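Local coordinates for protein carboxypeptidase A (PDB 1JQG) that probably works as a zinc-dependent carboxypeptidase of the insect midgut, trimming amino acids from the C-terminal end of peptides, and is captured here as the proenzyme, at residues H122-V127 and G223-F228; C182-T187 and D304-G309; D231-K236 and D393-D398. One frame throughout, in Å; residues are numbered along the deposited sequence.

Interaction 1. Residues H122-V127 and G223-F228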
loop_
_atom_site.group_PDB
_atom_site.type_symbol
_atom_site.label_atom_id
_atom_site.label_comp_id
_atom_site.label_asym_id
_atom_site.label_seq_id
_atom_site.Cartn_x
_atom_site.Cartn_y
_atom_site.Cartn_z
ATOM N N HIS A 122 -13.361 -2.560 -7.345
ATOM C CA HIS A 122 -13.247 -3.408 -8.523
ATOM C C HIS A 122 -12.288 -4.573 -8.292
ATOM O O HIS A 122 -11.206 -4.430 -7.718
ATOM C CB HIS A 122 -12.736 -2.552 -9.717
ATOM C CG HIS A 122 -13.583 -1.337 -9.946
ATOM N ND1 HIS A 122 -14.818 -1.367 -10.589
ATOM C CD2 HIS A 122 -13.373 -0.045 -9.589
ATOM C CE1 HIS A 122 -15.314 -0.132 -10.614
ATOM N NE2 HIS A 122 -14.456 0.691 -10.017
ATOM N N SER A 123 -12.634 -5.738 -8.800
ATOM C CA SER A 123 -11.832 -6.938 -8.643
ATOM C C SER A 123 -10.649 -6.946 -9.592
ATOM O O SER A 123 -10.498 -6.081 -10.475
ATOM C CB SER A 123 -12.692 -8.188 -8.887
ATOM O OG SER A 123 -13.131 -8.215 -10.230
ATOM N N TYR A 124 -9.778 -7.961 -9.426
ATOM C CA TYR A 124 -8.577 -8.064 -10.238
ATOM C C TYR A 124 -8.982 -8.206 -11.703
ATOM O O TYR A 124 -8.387 -7.585 -12.595
ATOM C CB TYR A 124 -7.726 -9.266 -9.769
ATOM C CG TYR A 124 -6.845 -9.837 -10.889
ATOM C CD1 TYR A 124 -5.710 -9.162 -11.331
ATOM C CD2 TYR A 124 -7.201 -11.026 -11.515
ATOM C CE1 TYR A 124 -4.949 -9.651 -12.370
ATOM C CE2 TYR A 124 -6.431 -11.539 -12.540
ATOM C CZ TYR A 124 -5.301 -10.846 -12.969
ATOM O OH TYR A 124 -4.547 -11.338 -14.003
ATOM N N GLU A 125 -9.969 -9.050 -11.964
ATOM C CA GLU A 125 -10.441 -9.329 -13.322
ATOM C C GLU A 125 -10.952 -8.066 -14.005
ATOM O O GLU A 125 -10.673 -7.899 -15.177
ATOM C CB GLU A 125 -11.539 -10.395 -13.299
ATOM C CG GLU A 125 -11.131 -11.747 -12.778
ATOM C CD GLU A 125 -10.936 -11.841 -11.272
ATOM O OE1 GLU A 125 -11.454 -10.932 -10.577
ATOM O OE2 GLU A 125 -10.274 -12.811 -10.815
ATOM N N GLU A 126 -11.707 -7.228 -13.274
ATOM C CA GLU A 126 -12.270 -6.015 -13.816
ATOM C C GLU A 126 -11.190 -4.992 -14.142
ATOM O O GLU A 126 -11.221 -4.349 -15.174
ATOM C CB GLU A 126 -13.318 -5.353 -12.899
ATOM C CG GLU A 126 -14.432 -6.314 -12.484
ATOM C CD GLU A 126 -15.452 -5.667 -11.581
ATOM O OE1 GLU A 126 -16.350 -4.976 -12.124
ATOM O OE2 GLU A 126 -15.345 -5.843 -10.349
ATOM N N VAL A 127 -10.149 -4.923 -13.324
ATOM C CA VAL A 127 -9.014 -4.014 -13.535
ATOM C C VAL A 127 -8.183 -4.491 -14.715
ATOM O O VAL A 127 -7.764 -3.752 -15.572
ATOM C CB VAL A 127 -8.130 -3.855 -12.294
ATOM C CG1 VAL A 127 -6.903 -2.987 -12.600
ATOM C CG2 VAL A 127 -8.917 -3.246 -11.150
ATOM N N GLY A 223 -3.176 -12.424 -3.858
ATOM C CA GLY A 223 -3.650 -12.061 -2.527
ATOM C C GLY A 223 -4.953 -11.280 -2.624
ATOM O O GLY A 223 -5.867 -11.400 -1.813
ATOM N N TYR A 224 -5.000 -10.332 -3.561
ATOM C CA TYR A 224 -6.171 -9.511 -3.773
ATOM C C TYR A 224 -7.400 -10.385 -4.054
ATOM O O TYR A 224 -8.501 -10.052 -3.579
ATOM C CB TYR A 224 -5.921 -8.502 -4.908
ATOM C CG TYR A 224 -6.983 -7.428 -5.056
ATOM C CD1 TYR A 224 -7.381 -6.691 -3.950
ATOM C CD2 TYR A 224 -7.585 -7.141 -6.259
ATOM C CE1 TYR A 224 -8.338 -5.709 -4.056
ATOM C CE2 TYR A 224 -8.550 -6.158 -6.386
ATOM C CZ TYR A 224 -8.923 -5.444 -5.273
ATOM O OH TYR A 224 -9.881 -4.474 -5.373
ATOM N N VAL A 225 -7.216 -11.438 -4.840
ATOM C CA VAL A 225 -8.352 -12.292 -5.229
ATOM C C VAL A 225 -8.772 -13.082 -3.993
ATOM O O VAL A 225 -9.943 -13.315 -3.733
ATOM C CB VAL A 225 -8.004 -13.200 -6.415
ATOM C CG1 VAL A 225 -8.932 -14.380 -6.694
ATOM C CG2 VAL A 225 -7.911 -12.383 -7.713
ATOM N N HIS A 226 -7.788 -13.453 -3.175
ATOM C CA HIS A 226 -7.994 -14.229 -1.983
ATOM C C HIS A 226 -8.748 -13.410 -0.941
ATOM O O HIS A 226 -9.582 -13.943 -0.190
ATOM C CB HIS A 226 -6.644 -14.699 -1.420
ATOM C CG HIS A 226 -6.744 -15.647 -0.259
ATOM N ND1 HIS A 226 -6.214 -15.379 1.001
ATOM C CD2 HIS A 226 -7.317 -16.877 -0.175
ATOM C CE1 HIS A 226 -6.447 -16.414 1.793
ATOM N NE2 HIS A 226 -7.153 -17.319 1.124
ATOM N N THR A 227 -8.468 -12.115 -0.865
ATOM C CA THR A 227 -9.154 -11.231 0.066
ATOM C C THR A 227 -10.610 -10.975 -0.335
ATOM O O THR A 227 -11.404 -10.587 0.523
ATOM C CB THR A 227 -8.425 -9.880 0.189
ATOM O OG1 THR A 227 -8.357 -9.269 -1.100
ATOM C CG2 THR A 227 -7.001 -10.028 0.713
ATOM N N PHE A 228 -10.935 -11.124 -1.624
ATOM C CA PHE A 228 -12.270 -10.945 -2.143
ATOM C C PHE A 228 -13.239 -12.074 -1.780
ATOM O O PHE A 228 -14.440 -11.846 -1.616
ATOM C CB PHE A 228 -12.267 -10.812 -3.673
ATOM C CG PHE A 228 -12.481 -9.386 -4.129
ATOM C CD1 PHE A 228 -13.582 -9.081 -4.908
ATOM C CD2 PHE A 228 -11.593 -8.364 -3.765
ATOM C CE1 PHE A 228 -13.793 -7.797 -5.360
ATOM C CE2 PHE A 228 -11.848 -7.093 -4.183
ATOM C CZ PHE A 228 -12.917 -6.803 -4.984
#
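Tyr224 reaches from one helix to the turn that starts another, where its OH donates to the carbonyl O of His122 at 2.7 Å. This is the one hydrogen bond between 122-127 and 223-228. The acceptor lies at the edge of the phenol ring and in its plane, while the donor is tilted 33° from the carbonyl plane. The first torsion of Tyr224, -170°, swings the phenol out across the gap.

A second polar element secures the receiving side. Ser123 is the N-cap of helix 124-137, and its backbone N donates almost straight (177°) to Glu126 OE2, 3.1 Å away, which supplies half of a capping box. Glu126 also forms a salt bridge to Lys120.

Packing contacts fill the rest. Tyr124 CB rests 3.7 Å from Val225 CG2 and 4.1 Å from Tyr224 CD2, so the root of this side chain does the packing while its OH runs off to bond the carbonyl of Ser155. Ser123 CB meets Phe228 CE1 obliquely at 3.7 Å. Glu125 is bent at its second torsion, and its carboxylate oxygen OE2 merely passes the Val225 methyl CG2, 3.9 Å away, at the exposed margin.

Aromatic contacts tie the rings together: within 223-228, Phe228 CD2 lies 4.2 Å above the plane of the Tyr224 ring, offset toward its rim, and Trp185 meets both rings, Tyr224 edge-to-face. The arrangement is the docking of a capped helix N-terminus against helix 221-228, with helix 187-200 touching both segments, in the helical layer beside the mixed sheet of the M14 α/β fold.

Interaction 2. Residues C182-T187 and D304-G309. With ZN (zinc ion), chain B.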
loop_
_atom_site.group_PDB
_atom_site.type_symbol
_atom_site.label_atom_id
_atom_site.label_comp_id
_atom_site.label_asym_id
_atom_site.label_seq_id
_atom_site.Cartn_x
_atom_site.Cartn_y
_atom_site.Cartn_z
ATOM N N CYS A 182 -2.333 -6.826 -0.352
ATOM C CA CYS A 182 -3.655 -7.046 -0.876
ATOM C C CYS A 182 -4.842 -6.643 -0.060
ATOM O O CYS A 182 -5.902 -6.373 -0.640
ATOM C CB CYS A 182 -3.643 -8.504 -1.282
ATOM S SG CYS A 182 -3.164 -9.715 -0.059
ATOM N N ARG A 183 -4.746 -6.501 1.240
ATOM C CA ARG A 183 -5.873 -6.127 2.094
ATOM C C ARG A 183 -6.103 -4.620 2.138
ATOM O O ARG A 183 -7.134 -4.141 2.634
ATOM C CB ARG A 183 -5.720 -6.574 3.532
ATOM C CG ARG A 183 -4.547 -6.033 4.301
ATOM C CD ARG A 183 -4.393 -6.711 5.653
ATOM N NE ARG A 183 -3.434 -6.012 6.522
ATOM C CZ ARG A 183 -3.046 -6.520 7.689
ATOM N NH1 ARG A 183 -3.539 -7.660 8.137
ATOM N NH2 ARG A 183 -2.218 -5.896 8.489
ATOM N N GLU A 184 -5.131 -3.858 1.617
ATOM C CA GLU A 184 -5.289 -2.409 1.572
ATOM C C GLU A 184 -6.069 -1.935 0.346
ATOM O O GLU A 184 -5.485 -1.372 -0.584
ATOM C CB GLU A 184 -3.916 -1.745 1.625
ATOM C CG GLU A 184 -3.111 -2.198 2.797
ATOM C CD GLU A 184 -1.669 -1.771 2.696
ATOM O OE1 GLU A 184 -1.096 -2.147 3.754
ATOM O OE2 GLU A 184 -1.301 -1.198 1.686
ATOM N N TRP A 185 -7.379 -2.202 0.336
ATOM C CA TRP A 185 -8.249 -1.982 -0.792
ATOM C C TRP A 185 -8.397 -0.556 -1.229
ATOM O O TRP A 185 -8.457 -0.235 -2.404
ATOM C CB TRP A 185 -9.661 -2.545 -0.523
ATOM C CG TRP A 185 -9.721 -4.044 -0.559
ATOM C CD1 TRP A 185 -8.678 -4.927 -0.641
ATOM C CD2 TRP A 185 -10.913 -4.846 -0.506
ATOM N NE1 TRP A 185 -9.162 -6.228 -0.640
ATOM C CE2 TRP A 185 -10.518 -6.197 -0.547
ATOM C CE3 TRP A 185 -12.286 -4.535 -0.414
ATOM C CZ2 TRP A 185 -11.444 -7.227 -0.512
ATOM C CZ3 TRP A 185 -13.197 -5.582 -0.381
ATOM C CH2 TRP A 185 -12.772 -6.905 -0.426
ATOM N N VAL A 186 -8.324 0.383 -0.307
ATOM C CA VAL A 186 -8.415 1.801 -0.599
ATOM C C VAL A 186 -7.255 2.332 -1.448
ATOM O O VAL A 186 -7.333 3.460 -1.940
ATOM C CB VAL A 186 -8.588 2.603 0.710
ATOM C CG1 VAL A 186 -7.320 2.765 1.544
ATOM C CG2 VAL A 186 -9.194 3.972 0.395
ATOM N N THR A 187 -6.195 1.541 -1.686
ATOM C CA THR A 187 -5.071 1.971 -2.490
ATOM C C THR A 187 -5.360 1.930 -3.986
ATOM O O THR A 187 -4.733 2.728 -4.755
ATOM C CB THR A 187 -3.791 1.179 -2.209
ATOM O OG1 THR A 187 -3.948 -0.204 -2.545
ATOM C CG2 THR A 187 -3.421 1.349 -0.745
ATOM N N ASP A 304 4.974 4.086 -3.728
ATOM C CA ASP A 304 4.378 2.820 -3.292
ATOM C C ASP A 304 3.204 3.169 -2.386
ATOM O O ASP A 304 3.406 3.551 -1.220
ATOM C CB ASP A 304 5.428 1.983 -2.549
ATOM C CG ASP A 304 4.946 0.591 -2.214
ATOM O OD1 ASP A 304 3.912 0.133 -2.731
ATOM O OD2 ASP A 304 5.627 -0.080 -1.400
ATOM N N ILE A 305 2.004 3.060 -2.925
ATOM C CA ILE A 305 0.797 3.453 -2.217
ATOM C C ILE A 305 0.252 2.371 -1.308
ATOM O O ILE A 305 -0.296 1.363 -1.750
ATOM C CB ILE A 305 -0.296 3.981 -3.193
ATOM C CG1 ILE A 305 0.320 5.175 -3.982
ATOM C CG2 ILE A 305 -1.544 4.460 -2.474
ATOM C CD1 ILE A 305 -0.565 5.748 -5.068
ATOM N N HIS A 306 0.275 2.646 -0.011
ATOM C CA HIS A 306 -0.287 1.773 0.987
ATOM C C HIS A 306 -1.411 2.488 1.760
ATOM O O HIS A 306 -1.778 3.619 1.574
ATOM C CB HIS A 306 0.774 1.350 2.034
ATOM C CG HIS A 306 1.848 0.492 1.454
ATOM N ND1 HIS A 306 1.902 -0.852 1.590
ATOM C CD2 HIS A 306 2.946 0.720 0.684
ATOM C CE1 HIS A 306 2.901 -1.465 1.071
ATOM N NE2 HIS A 306 3.558 -0.492 0.468
ATOM N N SER A 307 -2.006 1.685 2.627
ATOM C CA SER A 307 -3.000 2.008 3.555
ATOM C C SER A 307 -2.863 1.188 4.882
ATOM O O SER A 307 -2.198 0.150 4.858
ATOM C CB SER A 307 -4.481 1.846 3.187
ATOM O OG SER A 307 -4.915 0.496 3.282
ATOM N N PHE A 308 -2.525 1.663 6.072
ATOM C CA PHE A 308 -3.350 2.729 6.617
ATOM C C PHE A 308 -2.584 3.707 7.507
ATOM O O PHE A 308 -1.617 3.222 8.173
ATOM C CB PHE A 308 -4.777 2.413 7.061
ATOM C CG PHE A 308 -4.813 1.845 8.442
ATOM C CD1 PHE A 308 -4.886 2.718 9.517
ATOM C CD2 PHE A 308 -4.758 0.494 8.712
ATOM C CE1 PHE A 308 -4.911 2.268 10.820
ATOM C CE2 PHE A 308 -4.776 0.029 10.007
ATOM C CZ PHE A 308 -4.861 0.909 11.070
ATOM N N GLY A 309 -2.672 5.054 7.664
ATOM C CA GLY A 309 -1.888 5.917 8.501
ATOM C C GLY A 309 -1.914 7.434 8.308
ATOM O O GLY A 309 -1.540 8.247 9.174
HETATM ZN ZN ZN B . 1.137 -2.015 3.498
HETATM O O HOH W 1 2.178 -1.157 5.536
#
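The zinc site of the M14 carboxypeptidases is built here from two separate pieces of chain, the loop 182-187 and the end of strand 299-307. Glu184 OE1 binds the zinc ion at 2.3 Å and His306 ND1 binds it at 2.4 Å; water 1 and His181, which with Glu184 forms the family's His-x-x-Glu signature, complete the set. Glu382, the predicted proton donor/acceptor, lies close to His306.

The second carboxylate oxygen of Glu184 is held by protein. Ser307 N donates to Glu184 OE2 at 3.1 Å, coming from above the carboxylate plane, 82° out of it, so metal and backbone together restrain the group. The chain of Glu184 is extended beyond CG, and Ser307 OG sits 3.0 Å from its CB. On the other ligand, His306 NE2 donates to Asp304 OD2 at 2.8 Å, with that oxygen in the ring plane; the carboxylate is the second shell that fixes the rotation of the imidazole, and Gln177 in turn bonds Asp304.

Beneath the ligands, Glu184 to Thr187 form a type I turn. Glu184 O is gripped twice, by Thr187 N and by Thr187 OG1 at 2.8 Å, the latter nearly along the C=O axis. This turns Thr187 CG2 toward the strand, 3.3 Å from Ile305 O, while Val186 CG1 packs on Ser307 CB. A glycine in place of Thr187 would probably leave Glu184 O without its hydroxyl partner and open a gap beside the strand. With zinc on ND1 and a carboxylate on NE2, His306 is probably polarised as a donor to the metal, and Glu184 and His306 are each held by a further bond besides the metal.

Interaction 3. Residues D231-K236 and D393-D398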
loop_
_atom_site.group_PDB
_atom_site.type_symbol
_atom_site.label_atom_id
_atom_site.label_comp_id
_atom_site.label_asym_id
_atom_site.label_seq_id
_atom_site.Cartn_x
_atom_site.Cartn_y
_atom_site.Cartn_z
ATOM N N ASP A 231 -9.997 -14.886 3.136
ATOM C CA ASP A 231 -9.299 -14.076 4.119
ATOM C C ASP A 231 -9.217 -12.618 3.723
ATOM O O ASP A 231 -8.252 -12.116 3.126
ATOM C CB ASP A 231 -7.924 -14.707 4.357
ATOM C CG ASP A 231 -7.291 -14.189 5.630
ATOM O OD1 ASP A 231 -6.728 -14.976 6.387
ATOM O OD2 ASP A 231 -7.351 -12.953 5.830
ATOM N N ARG A 232 -10.171 -11.793 4.169
ATOM C CA ARG A 232 -10.205 -10.361 3.989
ATOM C C ARG A 232 -8.931 -9.672 4.484
ATOM O O ARG A 232 -8.507 -8.635 3.932
ATOM C CB ARG A 232 -11.403 -9.733 4.708
ATOM C CG ARG A 232 -11.592 -8.227 4.560
ATOM C CD ARG A 232 -11.637 -7.732 3.153
ATOM N NE ARG A 232 -11.792 -6.277 3.033
ATOM C CZ ARG A 232 -10.732 -5.435 3.081
ATOM N NH1 ARG A 232 -9.491 -5.898 3.254
ATOM N NH2 ARG A 232 -10.883 -4.102 2.963
ATOM N N TYR A 233 -8.382 -10.144 5.616
ATOM C CA TYR A 233 -7.251 -9.452 6.212
ATOM C C TYR A 233 -5.910 -10.027 5.776
ATOM O O TYR A 233 -4.891 -9.766 6.436
ATOM C CB TYR A 233 -7.383 -9.423 7.729
ATOM C CG TYR A 233 -8.449 -8.495 8.241
ATOM C CD1 TYR A 233 -9.380 -8.914 9.204
ATOM C CD2 TYR A 233 -8.515 -7.171 7.788
ATOM C CE1 TYR A 233 -10.352 -8.047 9.677
ATOM C CE2 TYR A 233 -9.487 -6.292 8.251
ATOM C CZ TYR A 233 -10.397 -6.742 9.201
ATOM O OH TYR A 233 -11.343 -5.871 9.669
ATOM N N TRP A 234 -5.903 -10.791 4.682
ATOM C CA TRP A 234 -4.660 -11.299 4.114
ATOM C C TRP A 234 -3.870 -10.134 3.492
ATOM O O TRP A 234 -4.442 -9.297 2.781
ATOM C CB TRP A 234 -4.997 -12.425 3.139
ATOM C CG TRP A 234 -3.785 -13.158 2.626
ATOM C CD1 TRP A 234 -3.077 -12.936 1.466
ATOM C CD2 TRP A 234 -3.125 -14.249 3.292
ATOM N NE1 TRP A 234 -2.020 -13.813 1.384
ATOM C CE2 TRP A 234 -2.037 -14.636 2.482
ATOM C CE3 TRP A 234 -3.351 -14.930 4.482
ATOM C CZ2 TRP A 234 -1.164 -15.672 2.838
ATOM C CZ3 TRP A 234 -2.504 -15.960 4.842
ATOM C CH2 TRP A 234 -1.419 -16.318 4.021
ATOM N N ARG A 235 -2.563 -10.132 3.645
ATOM C CA ARG A 235 -1.694 -9.095 3.078
ATOM C C ARG A 235 -0.552 -9.643 2.224
ATOM O O ARG A 235 0.030 -8.926 1.417
ATOM C CB ARG A 235 -1.115 -8.236 4.207
ATOM C CG ARG A 235 -0.321 -9.004 5.244
ATOM C CD ARG A 235 0.130 -8.104 6.392
ATOM N NE ARG A 235 1.151 -7.164 5.938
ATOM C CZ ARG A 235 2.244 -6.881 6.641
ATOM N NH1 ARG A 235 2.418 -7.497 7.806
ATOM N NH2 ARG A 235 3.151 -6.005 6.207
ATOM N N LYS A 236 -0.109 -10.862 2.467
ATOM C CA LYS A 236 1.033 -11.433 1.772
ATOM C C LYS A 236 0.604 -11.992 0.414
ATOM O O LYS A 236 -0.558 -12.035 -0.017
ATOM C CB LYS A 236 1.642 -12.529 2.653
ATOM C CG LYS A 236 2.152 -12.057 3.992
ATOM C CD LYS A 236 2.874 -13.151 4.773
ATOM C CE LYS A 236 1.861 -14.224 5.211
ATOM N NZ LYS A 236 2.635 -15.359 5.802
ATOM N N ASP A 393 -10.498 3.011 12.662
ATOM C CA ASP A 393 -9.302 2.905 11.838
ATOM C C ASP A 393 -9.171 1.437 11.437
ATOM O O ASP A 393 -9.393 0.585 12.301
ATOM C CB ASP A 393 -8.040 3.370 12.551
ATOM C CG ASP A 393 -8.162 4.798 13.058
ATOM O OD1 ASP A 393 -8.041 5.758 12.266
ATOM O OD2 ASP A 393 -8.395 4.951 14.288
ATOM N N GLY A 394 -8.981 1.169 10.153
ATOM C CA GLY A 394 -8.724 -0.182 9.711
ATOM C C GLY A 394 -8.537 -0.254 8.194
ATOM O O GLY A 394 -7.995 0.634 7.570
ATOM N N PHE A 395 -8.862 -1.414 7.626
ATOM C CA PHE A 395 -8.675 -1.634 6.213
ATOM C C PHE A 395 -9.991 -1.672 5.448
ATOM O O PHE A 395 -9.990 -1.656 4.243
ATOM C CB PHE A 395 -7.896 -2.944 6.037
ATOM C CG PHE A 395 -6.506 -2.873 6.601
ATOM C CD1 PHE A 395 -5.478 -2.209 5.939
ATOM C CD2 PHE A 395 -6.248 -3.529 7.808
ATOM C CE1 PHE A 395 -4.227 -2.174 6.501
ATOM C CE2 PHE A 395 -4.974 -3.473 8.380
ATOM C CZ PHE A 395 -3.967 -2.784 7.725
ATOM N N LEU A 396 -11.108 -1.741 6.174
ATOM C CA LEU A 396 -12.447 -1.787 5.578
ATOM C C LEU A 396 -12.806 -0.479 4.884
ATOM O O LEU A 396 -12.473 0.593 5.342
ATOM C CB LEU A 396 -13.486 -2.092 6.649
ATOM C CG LEU A 396 -13.222 -3.339 7.502
ATOM C CD1 LEU A 396 -14.426 -3.520 8.448
ATOM C CD2 LEU A 396 -12.950 -4.570 6.665
ATOM N N VAL A 397 -13.412 -0.575 3.727
ATOM C CA VAL A 397 -13.734 0.542 2.871
ATOM C C VAL A 397 -15.229 0.881 2.900
ATOM O O VAL A 397 -16.106 0.059 2.748
ATOM C CB VAL A 397 -13.355 0.269 1.391
ATOM C CG1 VAL A 397 -13.703 1.530 0.576
ATOM C CG2 VAL A 397 -11.916 -0.204 1.276
ATOM N N ASP A 398 -15.554 2.141 3.125
ATOM C CA ASP A 398 -16.872 2.714 3.019
ATOM C C ASP A 398 -16.981 3.328 1.624
ATOM O O ASP A 398 -16.197 4.239 1.280
ATOM C CB ASP A 398 -17.044 3.794 4.083
ATOM C CG ASP A 398 -18.482 4.250 4.239
ATOM O OD1 ASP A 398 -19.216 4.376 3.226
ATOM O OD2 ASP A 398 -18.908 4.506 5.381
HETATM O O HOH W 2 -10.284 -3.251 9.385
#
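Arg232 and Tyr233 close on Leu396 in the tight part of this contact between two irregular loops whose backbones stay well apart: the nearest CA atoms, those of Tyr233 and Phe395, are 7.9 Å from each other, so side chains must bridge the space. Leu396 CD2 lies between two groups, over one face of the Arg232 guanidinium, 4.2 Å from NE, and 3.6 Å from Tyr233 OH, whose side chain crosses that of the leucine at about a right angle. At the edge of the guanidinium, Arg232 NH2 reaches Phe395 O at 2.9 Å, a weak hydrogen bond because the angle at the hydrogen is only 123°. Val397 CG2 also sits by that edge. The arginine leaves its backbone extended (chi1 -178°), then bends at the second torsion to fold into this position.

The looser part lies between Tyr233 and Phe395. Tyr233 CE2 meets the edge of the Phe395 ring at CD2, 4.3 Å away. Here water does the polar bridging: water 2 lies 2.8 Å from Tyr233 OH and accepts from Phe395 N at 2.9 Å.

Helix 92-108, which probably belongs to the pro-region or its connection to the enzyme, covers both loops. Its Glu98 forms a salt bridge with Arg232 NE and accepts a hydrogen bond from Val397 N, while Leu95 lies on Arg232 and Tyr233. Since Arg232 NH1 also bonds Arg183 O, the buried guanidinium is held from several directions. Glu98 is likely to balance much of the buried charge, so the junction probably depends in part on the pro-region helix.

The three contacts illustrate how chemistry follows depth in one fold. Interaction 2 lies nearest the middle of the chain and relies on metal coordination and buried polar bonds; interaction 3, also buried but further out, joins loops through an arginine, a bridging water and the packing of Tyr233 on Leu396 and Phe395; interaction 1, partly exposed, is chiefly aromatic and aliphatic. The loop 182-187 links all three. Trp185 NE1 probably hydrogen-bonds Thr227 OG1 of interaction 1, and its ring makes a cation-pi contact with Arg232 of interaction 3. Arg183 NH1 probably hydrogen-bonds Tyr233 O of interaction 3. Interactions 1 and 3 pack directly, His226 against Trp234, edge-to-face.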